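Local coordinates for protein diacylglycerol lipase (Aspergillus oryzae, PDB 5XK2) that probably hydrolyses the ester bonds of mono- and diacylglycerols, as a fungal class 3 lipase of the alpha/beta-hydrolase fold crystallised in a closed conformation, at residues V22-A27 with A83-F88; N32-K37 with D70-V75; P187-I192 with D244-F249; V208-L213 with K250-T255; A229-T234 with H268-I273. All coordinates share one frame; numbering follows the deposited sequence.

In the fold
Contacts 1 and 2 form one continuous region, their centres 11 Å apart: residues 22-27 and 32-37 come from consecutive N-terminal helices, residues 83-88 and 70-75 from neighbouring strands of the central sheet. Contacts 3 and 4, with centres 13 Å apart, lie on the opposite side of the chain's centre, where one long segment after strand 240-243 packs first on helix 186-195 and then on the loop 208-213. Contact 5 touches both regions: its Ile273 packs on Ala26 of contact 1, and His268 CE1 lies 3.4 Å from Val208 CB of contact 4. His268, with Ser153 and Asp206, has the geometry of a Ser-His-Asp catalytic triad, probably the active site.

Contact 1: V22-A27 with A83-F88; sequences VQYAAA and AIVVAF
Tyr24 and Val85 make the close part of this contact. Both methyl groups of the valine lie under the same face of the phenol ring, and the two side chains cross at about a right angle. CG2 sits beneath the middle of the ring, 4.0 Å from its centroid and only 12° off the normal, a CH-pi contact. CG1 takes the root of the ring, 3.9 Å from Tyr24 CD1. Val85 presents this broad surface because CG1 stands opposite the backbone N (chi1 -179°), with CG2 opposite the carbonyl carbon. A branched residue thus suits the place: its two tips span the ring from CG to CZ.

Toward Ala87 the fit is looser. Its CB comes no nearer than 4.1 Å to the carbonyl O of Tyr24, and Ala25 approaches the strand still less closely, although both alanines are buried. Small residues let the helix run close to the sheet here; Ala25 also meets His152, and Ala87 meets Thr28 and Val150. At its far end the ring is polar: the Tyr24 hydroxyl is hydrogen-bonded to Ser57 and Asp78, which should limit how far it can shift over Val85.

Strand 83-89 lies between strands 71-78 and 146-152 in the central sheet. Helix 14-27 packs on one face, where Phe74 also meets Ala27 and Ala87; Ile84 and Phe88 point to the other face, against helix 118-138.

Contact 2: N32-K37 with D70-V75; sequences NNYVAK and DTAGFV
The amide nitrogen of Asn33, ND2, is held by two carbonyl oxygens, those of Ala27 and Asn43, so the end of this buried side chain is tied to the preceding helix and to the loop beyond. Its aliphatic base is left to face Phe74: Asn33 CB lies 4.1 Å from Phe74 CD2, and the carbonyl O of Asn33 approaches the same atom obliquely. Asparagine thus suits a place that needs a polar tip for backbone carbonyls and a CB against a ring.

In the alpha/beta-hydrolase fold of this lipase, the short helix 31-34 here covers strand 71-78, which lies between strands 58-65 and 83-89. Ala72 and Phe74 point toward the helix on either side of Gly73, whose extended backbone angles (161°/-161°) glycine alone accepts with ease, since a CB would press on the carbonyl O before it.

The closer packing is at Tyr34. Ala72 sets its methyl under one face of the phenol ring, 3.6 Å from Tyr34 CG and displaced from the centre toward that atom; measured to the centroid the CH-pi distance is 3.9 Å. Tyr34 CG occupies the crowded position between backbone N and carbonyl carbon (chi1 58°), which carries the end of the ring away from the strand while Tyr34 CB stays 3.7 Å from Gly73 N. Arg89, from strand 83-89, makes a cation-pi contact with the Tyr34 ring and also touches Ala72.

Contact 3: P187-I192 with D244-F249; sequences PLAEFI and DGYVNF
The Tyr246 ring carries Glu190 on one face: CG of the glutamate stands 3.5 Å above the ring plane, displaced toward the rim beside the hydroxyl-bearing carbon CZ. To the centroid this CH-pi contact measures 3.8 Å, 22° off the normal. The carboxylate plane is turned 29° from that of the ring, and the two side chains cross at about a right angle. Glu190 meets the ring through its CB and CG methylenes; its chain, extended beyond CG, carries the charge onward at the partly exposed edge of the contact.

Nearer the CD1-CE1 side of the ring, Ala189 O approaches CE1 obliquely at 3.7 Å, and Ala189 CB lies 4.2 Å from CD1. A small residue here lets the ring come close to the helix backbone, with Tyr246 OH 3.5 Å from Glu190 CA. Tyr246 also touches Thr193 and Asn194, one turn further along. The loop after strand 240-243, at the edge of the central sheet, is thus laid against helix 186-195, one of the helices flanking the sheet of an alpha/beta-hydrolase.

Contact 4: V208-L213 with K250-T255; sequences VPKLPL and KGNTGT
Lys210 spans two loops of the alpha/beta-hydrolase fold, reaching from the short 3-10 turn after strand 198-203 to another at Asn252-Gly254. From CB its nearly straight chain passes Asn252: CG lies 3.6 Å from the side-chain OD1, and CE rests 3.2 Å from the backbone O of Asn252. The ammonium nitrogen then meets Thr255 twice, bonding to OG1 at 2.8 Å and to the carbonyl O at 2.9 Å. It comes to the latter from above the carbonyl plane, 72° out of it. Leu259 O is a third partner, so a long lysine, stretched out, suits this buried place, where three oxygens probably stabilise its charge.

Thr255 OG1 in turn donates to Asn252 O, on a lone pair, which leaves the hydroxyl oxygen turned to the lysine. Asn252 ND2 bonds to the carbonyls of Asn204 and Asp206, the latter probably the triad aspartate. Asn252 OD1 accepts from a water at 2.7 Å; that water also donates to Pro209 O and accepts from Thr253 OG1.

Contact 5: A229-T234 with H268-I273; sequences APDNTT and HVWYFI
Asp231 and Trp270 lie where the two loops come nearest, 5.7 Å between their CA atoms. The first loop makes a tight turn, its third residue the left-handed Asn232 (60°/45°), a backbone that asparagine readily takes; Thr233 OG1 donates to Pro230 O across it. In the second, Phe272, also at positive phi, makes a tight gamma turn, with Ile273 N bonded to Tyr271 O at 2.7 Å.

The broad indole of Trp270 takes two neighbouring side chains on one face. Asp231 CB is 3.7 Å from the centroid of the five-membered ring, Asn232 CB the same distance from that of the six-membered ring. The carboxylate continues beside CD1 and the amide beside CZ3 and CH2, both within about 23° of the ring plane.

As in serine hydrolases of this fold, the loop of the probable catalytic histidine, His268, follows the last strand; Trp270 stands two residues on, also stacked with His274. Asp231 OD2 bonds to His266. A water donates to Phe272 O at 2.8 Å and, weakly, to Thr233 O.

Contact 1: V22-A27 with A83-F88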
# COMPACT_ATOMS: atom_id res chain seq x y z
N VAL A 22 -0.16 -22.87 4.01
CA VAL A 22 -0.00 -21.42 4.10
C VAL A 22 1.39 -21.06 4.65
O VAL A 22 1.90 -19.97 4.39
CB VAL A 22 -1.12 -20.77 4.96
CG1 VAL A 22 -1.01 -21.19 6.43
CG2 VAL A 22 -1.13 -19.24 4.79
N GLN A 23 2.01 -21.98 5.38
CA GLN A 23 3.35 -21.72 5.90
C GLN A 23 4.40 -21.68 4.79
O GLN A 23 5.44 -21.02 4.92
CB GLN A 23 3.72 -22.77 6.95
CG GLN A 23 2.88 -22.68 8.21
CD GLN A 23 3.19 -23.79 9.17
OE1 GLN A 23 4.36 -24.05 9.45
NE2 GLN A 23 2.16 -24.49 9.65
N TYR A 24 4.15 -22.37 3.67
CA TYR A 24 5.03 -22.22 2.52
C TYR A 24 4.86 -20.85 1.88
O TYR A 24 5.83 -20.24 1.44
CB TYR A 24 4.80 -23.33 1.48
CG TYR A 24 5.42 -24.65 1.88
CD1 TYR A 24 6.78 -24.87 1.70
CD2 TYR A 24 4.64 -25.66 2.43
CE1 TYR A 24 7.36 -26.07 2.05
CE2 TYR A 24 5.21 -26.88 2.80
CZ TYR A 24 6.56 -27.08 2.60
OH TYR A 24 7.16 -28.27 2.95
N ALA A 25 3.62 -20.38 1.80
CA ALA A 25 3.37 -19.01 1.37
C ALA A 25 4.10 -18.02 2.26
O ALA A 25 4.72 -17.08 1.77
CB ALA A 25 1.86 -18.72 1.38
N ALA A 26 4.04 -18.25 3.57
CA ALA A 26 4.72 -17.38 4.53
C ALA A 26 6.22 -17.35 4.26
O ALA A 26 6.86 -16.31 4.33
CB ALA A 26 4.45 -17.85 5.96
N ALA A 27 6.78 -18.52 3.93
CA ALA A 27 8.21 -18.63 3.70
C ALA A 27 8.68 -17.81 2.48
O ALA A 27 9.85 -17.43 2.43
CB ALA A 27 8.59 -20.10 3.54
N ALA A 83 5.93 -33.97 -1.17
CA ALA A 83 5.45 -32.90 -2.03
C ALA A 83 6.59 -32.11 -2.60
O ALA A 83 7.57 -31.85 -1.92
CB ALA A 83 4.52 -31.97 -1.24
N ILE A 84 6.43 -31.72 -3.86
CA ILE A 84 7.28 -30.70 -4.46
C ILE A 84 6.46 -29.44 -4.41
O ILE A 84 5.33 -29.42 -4.87
CB ILE A 84 7.66 -31.02 -5.91
CG1 ILE A 84 8.35 -32.40 -6.02
CG2 ILE A 84 8.51 -29.88 -6.50
CD1 ILE A 84 9.59 -32.54 -5.17
N VAL A 85 7.02 -28.40 -3.82
CA VAL A 85 6.28 -27.17 -3.60
C VAL A 85 6.83 -26.05 -4.47
O VAL A 85 8.02 -25.76 -4.42
CB VAL A 85 6.36 -26.76 -2.12
CG1 VAL A 85 5.55 -25.49 -1.90
CG2 VAL A 85 5.86 -27.89 -1.23
N VAL A 86 5.96 -25.43 -5.26
CA VAL A 86 6.30 -24.26 -6.04
C VAL A 86 5.58 -23.08 -5.38
O VAL A 86 4.36 -23.04 -5.38
CB VAL A 86 5.85 -24.40 -7.52
CG1 VAL A 86 6.27 -23.17 -8.33
CG2 VAL A 86 6.40 -25.70 -8.13
N ALA A 87 6.34 -22.15 -4.80
CA ALA A 87 5.73 -21.11 -3.99
C ALA A 87 6.10 -19.75 -4.53
O ALA A 87 7.27 -19.51 -4.89
CB ALA A 87 6.16 -21.26 -2.53
N PHE A 88 5.13 -18.83 -4.56
CA PHE A 88 5.35 -17.49 -5.11
C PHE A 88 5.05 -16.37 -4.13
O PHE A 88 4.04 -16.41 -3.43
CB PHE A 88 4.47 -17.24 -6.33
CG PHE A 88 4.66 -18.19 -7.45
CD1 PHE A 88 5.60 -17.93 -8.46
CD2 PHE A 88 3.87 -19.33 -7.54
CE1 PHE A 88 5.75 -18.81 -9.52
CE2 PHE A 88 4.03 -20.23 -8.60
CZ PHE A 88 4.97 -19.96 -9.60

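Contact 2: N32-K37 with D70-V75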
# COMPACT_ATOMS: atom_id res chain seq x y z
N ASN A 32 15.89 -14.74 2.82
CA ASN A 32 16.79 -15.88 2.77
C ASN A 32 16.26 -17.03 1.93
O ASN A 32 17.04 -17.77 1.33
CB ASN A 32 17.10 -16.39 4.19
CG ASN A 32 15.84 -16.75 4.96
OD1 ASN A 32 15.03 -15.88 5.26
ND2 ASN A 32 15.66 -18.03 5.26
N ASN A 33 14.94 -17.22 1.90
CA ASN A 33 14.39 -18.34 1.15
C ASN A 33 14.34 -18.08 -0.34
O ASN A 33 14.52 -19.01 -1.12
CB ASN A 33 12.98 -18.69 1.65
CG ASN A 33 12.98 -19.26 3.06
OD1 ASN A 33 13.91 -19.98 3.45
ND2 ASN A 33 11.96 -18.92 3.84
N TYR A 34 14.11 -16.84 -0.75
CA TYR A 34 14.05 -16.66 -2.20
C TYR A 34 15.37 -16.27 -2.86
O TYR A 34 15.43 -16.07 -4.08
CB TYR A 34 12.93 -15.66 -2.59
CG TYR A 34 12.96 -14.26 -2.02
CD1 TYR A 34 13.89 -13.31 -2.47
CD2 TYR A 34 12.00 -13.86 -1.11
CE1 TYR A 34 13.86 -12.00 -1.96
CE2 TYR A 34 11.97 -12.57 -0.61
CZ TYR A 34 12.89 -11.65 -1.03
OH TYR A 34 12.84 -10.38 -0.53
N VAL A 35 16.44 -16.12 -2.07
CA VAL A 35 17.79 -16.13 -2.65
C VAL A 35 18.58 -17.42 -2.36
O VAL A 35 19.75 -17.53 -2.73
CB VAL A 35 18.60 -14.92 -2.20
CG1 VAL A 35 17.83 -13.64 -2.52
CG2 VAL A 35 18.93 -15.02 -0.71
N ALA A 36 17.95 -18.36 -1.66
CA ALA A 36 18.66 -19.57 -1.22
C ALA A 36 19.25 -20.39 -2.37
O ALA A 36 18.65 -20.53 -3.44
CB ALA A 36 17.71 -20.45 -0.40
N LYS A 37 20.43 -20.96 -2.13
CA LYS A 37 20.97 -21.91 -3.09
C LYS A 37 20.39 -23.29 -2.85
O LYS A 37 19.77 -23.56 -1.82
CB LYS A 37 22.51 -21.96 -3.00
CG LYS A 37 23.18 -20.59 -3.12
CD LYS A 37 24.69 -20.67 -3.18
CE LYS A 37 25.32 -19.33 -2.81
NZ LYS A 37 24.74 -18.19 -3.59
N ASP A 70 8.84 -7.87 -9.92
CA ASP A 70 8.86 -7.87 -8.45
C ASP A 70 8.26 -9.16 -7.87
O ASP A 70 7.49 -9.13 -6.90
CB ASP A 70 8.11 -6.64 -7.90
CG ASP A 70 8.49 -6.31 -6.47
OD1 ASP A 70 9.59 -6.69 -6.02
OD2 ASP A 70 7.67 -5.65 -5.79
N THR A 71 8.63 -10.28 -8.50
CA THR A 71 8.21 -11.63 -8.14
C THR A 71 9.36 -12.40 -7.52
O THR A 71 10.50 -12.27 -7.97
CB THR A 71 7.74 -12.42 -9.38
OG1 THR A 71 6.67 -11.72 -10.02
CG2 THR A 71 7.27 -13.83 -9.00
N ALA A 72 9.08 -13.23 -6.52
CA ALA A 72 10.12 -14.06 -5.92
C ALA A 72 9.51 -15.38 -5.48
O ALA A 72 8.28 -15.52 -5.49
CB ALA A 72 10.79 -13.35 -4.75
N GLY A 73 10.33 -16.35 -5.13
CA GLY A 73 9.80 -17.60 -4.62
C GLY A 73 10.81 -18.72 -4.72
O GLY A 73 12.00 -18.49 -4.85
N PHE A 74 10.32 -19.95 -4.67
CA PHE A 74 11.22 -21.10 -4.69
C PHE A 74 10.50 -22.35 -5.13
O PHE A 74 9.27 -22.41 -5.09
CB PHE A 74 11.86 -21.32 -3.29
CG PHE A 74 10.85 -21.43 -2.17
CD1 PHE A 74 10.11 -22.60 -1.99
CD2 PHE A 74 10.63 -20.36 -1.32
CE1 PHE A 74 9.13 -22.67 -0.97
CE2 PHE A 74 9.68 -20.42 -0.31
CZ PHE A 74 8.93 -21.57 -0.13
N VAL A 75 11.28 -23.35 -5.53
CA VAL A 75 10.80 -24.72 -5.64
C VAL A 75 11.50 -25.50 -4.55
O VAL A 75 12.73 -25.48 -4.47
CB VAL A 75 11.11 -25.35 -7.01
CG1 VAL A 75 10.54 -26.76 -7.07
CG2 VAL A 75 10.52 -24.49 -8.13

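Contact 3: P187-I192 with D244-F249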
# COMPACT_ATOMS: atom_id res chain seq x y z
N PRO A 187 -14.41 -17.42 -19.08
CA PRO A 187 -14.00 -18.71 -19.65
C PRO A 187 -12.77 -19.31 -18.97
O PRO A 187 -12.74 -20.52 -18.71
CB PRO A 187 -13.69 -18.36 -21.12
CG PRO A 187 -14.52 -17.18 -21.40
CD PRO A 187 -14.58 -16.39 -20.13
N LEU A 188 -11.78 -18.48 -18.63
CA LEU A 188 -10.59 -19.02 -17.96
C LEU A 188 -10.91 -19.46 -16.54
O LEU A 188 -10.41 -20.49 -16.07
CB LEU A 188 -9.46 -17.99 -17.96
CG LEU A 188 -8.18 -18.47 -17.27
CD1 LEU A 188 -7.69 -19.79 -17.88
CD2 LEU A 188 -7.06 -17.40 -17.33
N ALA A 189 -11.74 -18.69 -15.84
CA ALA A 189 -12.08 -19.12 -14.48
C ALA A 189 -12.84 -20.43 -14.49
O ALA A 189 -12.61 -21.28 -13.64
CB ALA A 189 -12.89 -18.05 -13.76
N GLU A 190 -13.72 -20.63 -15.48
CA GLU A 190 -14.43 -21.92 -15.57
C GLU A 190 -13.47 -23.06 -15.90
O GLU A 190 -13.57 -24.15 -15.34
CB GLU A 190 -15.55 -21.86 -16.64
CG GLU A 190 -16.60 -20.78 -16.31
CD GLU A 190 -17.73 -20.69 -17.33
OE1 GLU A 190 -17.86 -21.61 -18.16
OE2 GLU A 190 -18.46 -19.67 -17.29
N PHE A 191 -12.53 -22.80 -16.80
CA PHE A 191 -11.52 -23.80 -17.13
C PHE A 191 -10.71 -24.22 -15.91
O PHE A 191 -10.56 -25.42 -15.64
CB PHE A 191 -10.61 -23.25 -18.23
CG PHE A 191 -9.53 -24.21 -18.67
CD1 PHE A 191 -9.85 -25.35 -19.39
CD2 PHE A 191 -8.20 -23.94 -18.39
CE1 PHE A 191 -8.84 -26.22 -19.81
CE2 PHE A 191 -7.20 -24.82 -18.79
CZ PHE A 191 -7.51 -25.95 -19.50
N ILE A 192 -10.19 -23.24 -15.16
CA ILE A 192 -9.35 -23.56 -14.00
C ILE A 192 -10.17 -24.30 -12.94
O ILE A 192 -9.74 -25.30 -12.39
CB ILE A 192 -8.72 -22.29 -13.42
CG1 ILE A 192 -7.82 -21.63 -14.47
CG2 ILE A 192 -7.96 -22.63 -12.12
CD1 ILE A 192 -7.19 -20.31 -14.01
N ASP A 244 -19.54 -21.95 -3.79
CA ASP A 244 -19.14 -22.09 -5.19
C ASP A 244 -19.83 -21.05 -6.07
O ASP A 244 -20.64 -20.26 -5.59
CB ASP A 244 -19.33 -23.53 -5.70
CG ASP A 244 -20.75 -24.01 -5.68
OD1 ASP A 244 -21.65 -23.29 -5.20
OD2 ASP A 244 -20.96 -25.16 -6.14
N GLY A 245 -19.48 -21.05 -7.36
CA GLY A 245 -19.91 -20.00 -8.29
C GLY A 245 -18.77 -19.07 -8.68
O GLY A 245 -17.82 -18.91 -7.92
N TYR A 246 -18.86 -18.45 -9.86
CA TYR A 246 -17.75 -17.61 -10.35
C TYR A 246 -17.82 -16.17 -9.80
O TYR A 246 -16.81 -15.45 -9.72
CB TYR A 246 -17.76 -17.64 -11.88
CG TYR A 246 -17.59 -19.08 -12.31
CD1 TYR A 246 -16.36 -19.70 -12.14
CD2 TYR A 246 -18.65 -19.83 -12.82
CE1 TYR A 246 -16.16 -21.01 -12.47
CE2 TYR A 246 -18.46 -21.19 -13.17
CZ TYR A 246 -17.19 -21.75 -12.99
OH TYR A 246 -16.87 -23.05 -13.30
N VAL A 247 -19.02 -15.81 -9.39
CA VAL A 247 -19.29 -14.59 -8.66
C VAL A 247 -20.22 -15.01 -7.55
O VAL A 247 -21.25 -15.63 -7.81
CB VAL A 247 -19.94 -13.52 -9.54
CG1 VAL A 247 -20.18 -12.24 -8.71
CG2 VAL A 247 -19.05 -13.22 -10.74
N ASN A 248 -19.84 -14.76 -6.31
CA ASN A 248 -20.70 -15.15 -5.19
C ASN A 248 -20.76 -14.02 -4.19
O ASN A 248 -19.73 -13.62 -3.66
CB ASN A 248 -20.19 -16.44 -4.52
CG ASN A 248 -21.21 -17.06 -3.57
OD1 ASN A 248 -21.75 -16.38 -2.70
ND2 ASN A 248 -21.46 -18.36 -3.72
N PHE A 249 -21.95 -13.49 -3.95
CA PHE A 249 -22.06 -12.32 -3.08
C PHE A 249 -22.17 -12.65 -1.59
O PHE A 249 -22.30 -11.74 -0.76
CB PHE A 249 -23.28 -11.48 -3.50
CG PHE A 249 -23.21 -10.97 -4.91
CD1 PHE A 249 -22.06 -10.36 -5.38
CD2 PHE A 249 -24.28 -11.13 -5.77
CE1 PHE A 249 -21.99 -9.88 -6.70
CE2 PHE A 249 -24.21 -10.66 -7.09
CZ PHE A 249 -23.06 -10.04 -7.54

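Contact 4: V208-L213 with K250-T255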
# COMPACT_ATOMS: atom_id res chain seq x y z
N VAL A 208 -8.33 -7.21 -1.08
CA VAL A 208 -7.53 -7.63 -2.23
C VAL A 208 -8.26 -8.63 -3.15
O VAL A 208 -8.18 -8.47 -4.37
CB VAL A 208 -6.16 -8.16 -1.75
CG1 VAL A 208 -5.33 -8.69 -2.94
CG2 VAL A 208 -5.38 -7.00 -1.06
N PRO A 209 -9.00 -9.62 -2.60
CA PRO A 209 -9.75 -10.53 -3.49
C PRO A 209 -10.89 -9.86 -4.26
O PRO A 209 -11.59 -10.56 -4.98
CB PRO A 209 -10.27 -11.61 -2.53
CG PRO A 209 -9.25 -11.63 -1.43
CD PRO A 209 -8.97 -10.15 -1.23
N LYS A 210 -11.17 -8.58 -3.99
CA LYS A 210 -12.18 -7.89 -4.78
C LYS A 210 -11.61 -7.19 -6.01
O LYS A 210 -12.35 -6.51 -6.73
CB LYS A 210 -12.89 -6.85 -3.91
CG LYS A 210 -13.62 -7.47 -2.77
CD LYS A 210 -14.23 -6.40 -1.88
CE LYS A 210 -14.48 -6.96 -0.54
NZ LYS A 210 -15.13 -5.94 0.31
N LEU A 211 -10.31 -7.36 -6.24
CA LEU A 211 -9.63 -6.73 -7.38
C LEU A 211 -8.95 -7.78 -8.24
O LEU A 211 -8.52 -8.81 -7.75
CB LEU A 211 -8.59 -5.72 -6.90
CG LEU A 211 -9.14 -4.52 -6.14
CD1 LEU A 211 -7.98 -3.68 -5.66
CD2 LEU A 211 -10.08 -3.72 -7.03
N PRO A 212 -8.88 -7.54 -9.56
CA PRO A 212 -9.57 -6.50 -10.32
C PRO A 212 -11.08 -6.67 -10.26
O PRO A 212 -11.59 -7.73 -9.83
CB PRO A 212 -9.06 -6.70 -11.77
CG PRO A 212 -7.85 -7.53 -11.64
CD PRO A 212 -8.02 -8.38 -10.42
N LEU A 213 -11.79 -5.64 -10.68
CA LEU A 213 -13.24 -5.59 -10.58
C LEU A 213 -13.96 -6.55 -11.52
O LEU A 213 -13.46 -6.89 -12.61
CB LEU A 213 -13.75 -4.18 -10.87
CG LEU A 213 -13.23 -3.04 -10.01
CD1 LEU A 213 -13.89 -1.74 -10.45
CD2 LEU A 213 -13.54 -3.32 -8.56
N LYS A 250 -22.14 -13.93 -1.23
CA LYS A 250 -22.35 -14.29 0.19
C LYS A 250 -21.05 -14.48 0.97
O LYS A 250 -21.08 -14.74 2.16
CB LYS A 250 -23.21 -15.55 0.30
CG LYS A 250 -24.61 -15.37 -0.29
CD LYS A 250 -25.38 -14.30 0.44
CE LYS A 250 -26.75 -14.08 -0.24
NZ LYS A 250 -27.73 -13.41 0.64
N GLY A 251 -19.92 -14.41 0.28
CA GLY A 251 -18.61 -14.43 0.92
C GLY A 251 -17.93 -13.07 0.88
O GLY A 251 -18.55 -12.01 1.02
N ASN A 252 -16.62 -13.10 0.69
CA ASN A 252 -15.82 -11.87 0.67
C ASN A 252 -16.33 -10.82 -0.34
O ASN A 252 -16.26 -9.62 -0.08
CB ASN A 252 -14.36 -12.23 0.38
CG ASN A 252 -13.48 -11.00 0.11
OD1 ASN A 252 -13.22 -10.66 -1.05
ND2 ASN A 252 -12.99 -10.36 1.18
N THR A 253 -16.84 -11.27 -1.48
CA THR A 253 -17.24 -10.33 -2.52
C THR A 253 -18.38 -9.41 -2.07
O THR A 253 -18.47 -8.27 -2.53
CB THR A 253 -17.66 -11.10 -3.78
OG1 THR A 253 -16.54 -11.88 -4.23
CG2 THR A 253 -18.07 -10.15 -4.91
N GLY A 254 -19.20 -9.88 -1.14
CA GLY A 254 -20.31 -9.09 -0.64
C GLY A 254 -20.00 -8.17 0.53
O GLY A 254 -20.88 -7.41 0.97
N THR A 255 -18.79 -8.25 1.07
CA THR A 255 -18.43 -7.43 2.24
C THR A 255 -18.20 -5.97 1.84
O THR A 255 -17.95 -5.66 0.68
CB THR A 255 -17.16 -7.96 2.94
OG1 THR A 255 -16.08 -7.94 2.00
CG2 THR A 255 -17.38 -9.41 3.41
O HOH W 1 -13.97 -11.54 -3.48

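Contact 5: A229-T234 with H268-I273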
# COMPACT_ATOMS: atom_id res chain seq x y z
N ALA A 229 -13.09 -16.21 10.83
CA ALA A 229 -12.48 -16.04 12.15
C ALA A 229 -11.89 -14.63 12.33
O ALA A 229 -11.40 -14.04 11.36
CB ALA A 229 -11.39 -17.08 12.33
N PRO A 230 -11.87 -14.10 13.56
CA PRO A 230 -11.15 -12.85 13.81
C PRO A 230 -9.65 -12.98 13.52
O PRO A 230 -9.06 -14.09 13.60
CB PRO A 230 -11.39 -12.59 15.31
CG PRO A 230 -12.61 -13.37 15.65
CD PRO A 230 -12.53 -14.61 14.78
N ASP A 231 -9.01 -11.85 13.22
CA ASP A 231 -7.55 -11.80 13.10
C ASP A 231 -6.84 -12.43 14.30
O ASP A 231 -7.25 -12.21 15.44
CB ASP A 231 -7.04 -10.37 13.01
CG ASP A 231 -7.51 -9.62 11.78
OD1 ASP A 231 -8.04 -10.24 10.84
OD2 ASP A 231 -7.33 -8.39 11.78
N ASN A 232 -5.78 -13.19 14.02
CA ASN A 232 -4.87 -13.69 15.06
C ASN A 232 -5.60 -14.55 16.06
O ASN A 232 -5.44 -14.42 17.27
CB ASN A 232 -4.17 -12.52 15.76
CG ASN A 232 -2.86 -12.92 16.41
OD1 ASN A 232 -2.38 -14.05 16.28
ND2 ASN A 232 -2.26 -11.97 17.12
N THR A 233 -6.45 -15.44 15.53
CA THR A 233 -7.11 -16.42 16.37
C THR A 233 -7.07 -17.77 15.67
O THR A 233 -6.88 -17.84 14.47
CB THR A 233 -8.60 -16.07 16.67
OG1 THR A 233 -9.38 -16.14 15.46
CG2 THR A 233 -8.72 -14.68 17.30
N THR A 234 -7.28 -18.83 16.44
CA THR A 234 -7.32 -20.17 15.87
C THR A 234 -8.60 -20.35 15.07
O THR A 234 -9.69 -20.16 15.60
CB THR A 234 -7.24 -21.24 16.97
OG1 THR A 234 -5.98 -21.13 17.64
CG2 THR A 234 -7.39 -22.66 16.38
N HIS A 268 -6.26 -8.84 5.28
CA HIS A 268 -5.45 -9.45 4.23
C HIS A 268 -4.27 -10.25 4.77
O HIS A 268 -3.79 -11.16 4.08
CB HIS A 268 -4.90 -8.37 3.27
CG HIS A 268 -4.23 -8.91 2.05
ND1 HIS A 268 -4.87 -9.73 1.14
CD2 HIS A 268 -2.99 -8.68 1.55
CE1 HIS A 268 -4.04 -10.01 0.15
NE2 HIS A 268 -2.89 -9.39 0.37
N VAL A 269 -3.76 -9.89 5.94
CA VAL A 269 -2.52 -10.51 6.39
C VAL A 269 -2.74 -11.66 7.36
O VAL A 269 -1.78 -12.32 7.73
CB VAL A 269 -1.57 -9.46 7.03
CG1 VAL A 269 -1.38 -8.30 6.06
CG2 VAL A 269 -2.12 -8.95 8.35
N TRP A 270 -4.00 -11.93 7.72
CA TRP A 270 -4.29 -13.03 8.64
C TRP A 270 -5.07 -14.12 7.93
O TRP A 270 -6.30 -14.07 7.87
CB TRP A 270 -5.10 -12.50 9.85
CG TRP A 270 -4.35 -11.49 10.66
CD1 TRP A 270 -4.47 -10.13 10.60
CD2 TRP A 270 -3.33 -11.76 11.64
NE1 TRP A 270 -3.58 -9.54 11.49
CE2 TRP A 270 -2.88 -10.52 12.13
CE3 TRP A 270 -2.75 -12.93 12.14
CZ2 TRP A 270 -1.87 -10.41 13.10
CZ3 TRP A 270 -1.76 -12.82 13.12
CH2 TRP A 270 -1.34 -11.57 13.58
N TYR A 271 -4.35 -15.13 7.43
CA TYR A 271 -4.96 -16.30 6.80
C TYR A 271 -4.39 -17.49 7.54
O TYR A 271 -3.34 -18.01 7.18
CB TYR A 271 -4.61 -16.32 5.29
CG TYR A 271 -5.53 -15.45 4.47
CD1 TYR A 271 -5.46 -14.06 4.52
CD2 TYR A 271 -6.51 -16.03 3.66
CE1 TYR A 271 -6.34 -13.26 3.77
CE2 TYR A 271 -7.38 -15.24 2.90
CZ TYR A 271 -7.30 -13.87 2.97
OH TYR A 271 -8.18 -13.11 2.23
N PHE A 272 -5.13 -17.91 8.55
CA PHE A 272 -4.75 -18.89 9.57
C PHE A 272 -3.55 -18.49 10.42
O PHE A 272 -3.63 -18.57 11.64
CB PHE A 272 -4.43 -20.23 8.93
CG PHE A 272 -5.55 -20.77 8.11
CD1 PHE A 272 -6.67 -21.32 8.73
CD2 PHE A 272 -5.51 -20.70 6.72
CE1 PHE A 272 -7.75 -21.81 7.96
CE2 PHE A 272 -6.58 -21.18 5.96
CZ PHE A 272 -7.69 -21.73 6.58
N ILE A 273 -2.56 -17.85 9.79
CA ILE A 273 -1.34 -17.42 10.46
C ILE A 273 -1.11 -15.99 10.02
O ILE A 273 -1.82 -15.50 9.14
CB ILE A 273 -0.10 -18.28 10.06
CG1 ILE A 273 0.19 -18.13 8.56
CG2 ILE A 273 -0.29 -19.74 10.45
CD1 ILE A 273 1.54 -18.76 8.09
O HOH W 2 -3.44 -18.08 14.34